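Local coordinates for DNA repair and recombination protein RadB (Thermococcus kodakarensis, PDB 2CVH) that is probably involved in DNA repair and homologous recombination, binding DNA and hydrolysing ATP only very weakly, without promoting strand exchange, at residues Pro59-Leu62 against Val63-Ala66. Sequence-based numbering, arbitrary orientation.
Sequences PERL and VQMA
R61 and M65 meet one turn apart on the helix 59-67, and both their backbones and their side chains take part. The amide N of M65 donates to R61 O at 2.8 Å. Three more i to i+4 bonds complete this set: V63 N to P59 O, Q64 N to E60 O (2.7 Å) and A66 N to L62 O, so each carbonyl oxygen of 59-62 accepts one amide from the following turn. V63 CG2 and A66 CB also lie close to the carbonyl oxygens one turn back, at 2.9 Å from P59 O and 3.2 Å from L62 O respectively; the first of these is a tight approach.

The side chain of R61 leaves with CG anti to the backbone N (chi1 -173°) and then bends at chi2, which carries the guanidinium forward along the helix. There NH1 lies 3.6 Å from M65 CG, while M65 SD sits over one face of the guanidinium, displaced toward its rim. The charged end of R61 is secured mainly from outside the helix, where NH2 donates to the carbonyl oxygen of T212 and NH1 makes a weaker bond to that of E213, while its backbone N is satisfied by the hydroxyl of S58.

The side chains of L62, M65 and R61 touch L38 of the helix 33-44, whereas L62 and V63 also touch L77 of the helix 73-79. A regular alpha-helical turn thus packs between neighbouring helices in the RecA-like P-loop ATPase fold, with the R61 side chain about 7 Å from that of T34 in the predicted ATP-binding Walker A motif.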
ATOM      1  N   PRO A  59      -7.619  -4.567  13.396  1.00 21.54           N
ATOM      2  CA  PRO A  59      -8.151  -3.521  14.276  1.00 16.79           C
ATOM      3  C   PRO A  59      -7.302  -3.394  15.524  1.00 13.42           C
ATOM      4  O   PRO A  59      -6.918  -2.286  15.905  1.00 12.62           O
ATOM      5  CB  PRO A  59      -9.551  -4.041  14.606  1.00 18.71           C
ATOM      6  CG  PRO A  59      -9.957  -4.732  13.347  1.00 20.79           C
ATOM      7  CD  PRO A  59      -8.696  -5.501  12.995  1.00 20.39           C
ATOM      8  N   GLU A  60      -6.981  -4.544  16.124  1.00 17.39           N
ATOM      9  CA  GLU A  60      -6.153  -4.608  17.342  1.00 18.87           C
ATOM     10  C   GLU A  60      -4.771  -4.014  17.136  1.00 20.99           C
ATOM     11  O   GLU A  60      -4.256  -3.280  17.998  1.00 17.82           O
ATOM     12  CB  GLU A  60      -5.979  -6.050  17.806  1.00 19.51           C
ATOM     13  CG  GLU A  60      -7.205  -6.639  18.429  1.00 27.48           C
ATOM     14  CD  GLU A  60      -8.087  -7.381  17.452  1.00 31.78           C
ATOM     15  OE1 GLU A  60      -7.965  -7.199  16.219  1.00 35.08           O
ATOM     16  OE2 GLU A  60      -8.925  -8.157  17.940  1.00 39.03           O
ATOM     17  N   ARG A  61      -4.167  -4.356  15.992  1.00 23.99           N
ATOM     18  CA  ARG A  61      -2.841  -3.862  15.627  1.00 22.99           C
ATOM     19  C   ARG A  61      -2.879  -2.334  15.475  1.00 19.83           C
ATOM     20  O   ARG A  61      -1.988  -1.627  15.979  1.00 18.55           O
ATOM     21  CB  ARG A  61      -2.357  -4.559  14.347  1.00 23.04           C
ATOM     22  CG  ARG A  61      -0.926  -4.254  13.937  1.00 21.40           C
ATOM     23  CD  ARG A  61       0.084  -4.661  15.011  1.00 20.99           C
ATOM     24  NE  ARG A  61       1.450  -4.546  14.508  1.00 19.97           N
ATOM     25  CZ  ARG A  61       2.383  -3.750  15.018  1.00 21.34           C
ATOM     26  NH1 ARG A  61       2.125  -2.983  16.070  1.00 23.86           N
ATOM     27  NH2 ARG A  61       3.570  -3.685  14.436  1.00 25.43           N
ATOM     28  N   LEU A  62      -3.934  -1.817  14.836  1.00 17.34           N
ATOM     29  CA  LEU A  62      -4.082  -0.369  14.681  1.00 14.73           C
ATOM     30  C   LEU A  62      -4.315   0.287  16.051  1.00 12.79           C
ATOM     31  O   LEU A  62      -3.805   1.372  16.326  1.00 12.65           O
ATOM     32  CB  LEU A  62      -5.232  -0.041  13.739  1.00 18.42           C
ATOM     33  CG  LEU A  62      -5.374   1.474  13.570  1.00 22.45           C
ATOM     34  CD1 LEU A  62      -4.292   1.994  12.619  1.00 22.06           C
ATOM     35  CD2 LEU A  62      -6.754   1.813  13.060  1.00 27.55           C
ATOM     36  N   VAL A  63      -5.124  -0.362  16.889  1.00 20.60           N
ATOM     37  CA  VAL A  63      -5.401   0.111  18.258  1.00 21.84           C
ATOM     38  C   VAL A  63      -4.067   0.172  19.019  1.00 20.81           C
ATOM     39  O   VAL A  63      -3.751   1.170  19.667  1.00 22.59           O
ATOM     40  CB  VAL A  63      -6.360  -0.869  19.009  1.00 22.23           C
ATOM     41  CG1 VAL A  63      -6.479  -0.493  20.474  1.00 21.05           C
ATOM     42  CG2 VAL A  63      -7.721  -0.868  18.351  1.00 23.02           C
ATOM     43  N   GLN A  64      -3.284  -0.903  18.928  1.00 23.91           N
ATOM     44  CA  GLN A  64      -1.982  -0.963  19.584  1.00 24.00           C
ATOM     45  C   GLN A  64      -1.151   0.193  19.091  1.00 26.67           C
ATOM     46  O   GLN A  64      -0.673   1.016  19.877  1.00 26.90           O
ATOM     47  CB  GLN A  64      -1.278  -2.273  19.255  1.00 28.67           C
ATOM     48  CG  GLN A  64       0.079  -2.418  19.939  1.00 33.85           C
ATOM     49  CD  GLN A  64       0.710  -3.787  19.719  1.00 36.55           C
ATOM     50  OE1 GLN A  64       1.228  -4.402  20.659  1.00 38.36           O
ATOM     51  NE2 GLN A  64       0.672  -4.270  18.481  1.00 33.45           N
ATOM     52  N   MET A  65      -1.043   0.303  17.770  1.00 29.98           N
ATOM     53  CA  MET A  65      -0.269   1.380  17.165  1.00 27.28           C
ATOM     54  C   MET A  65      -0.770   2.755  17.611  1.00 27.13           C
ATOM     55  O   MET A  65       0.023   3.608  18.001  1.00 27.74           O
ATOM     56  CB  MET A  65      -0.302   1.251  15.644  1.00 24.87           C
ATOM     57  CG  MET A  65       0.353  -0.033  15.142  1.00 24.02           C
ATOM     58  SD  MET A  65       0.158  -0.341  13.378  1.00 22.30           S
ATOM     59  CE  MET A  65       0.556   1.346  12.793  1.00 10.58           C
ATOM     60  N   ALA A  66      -2.090   2.948  17.622  1.00 28.38           N
ATOM     61  CA  ALA A  66      -2.678   4.240  18.034  1.00 27.99           C
ATOM     62  C   ALA A  66      -2.324   4.575  19.493  1.00 24.53           C
ATOM     63  O   ALA A  66      -1.793   5.638  19.783  1.00 18.77           O
ATOM     64  CB  ALA A  66      -4.201   4.214  17.849  1.00 20.05           C
TER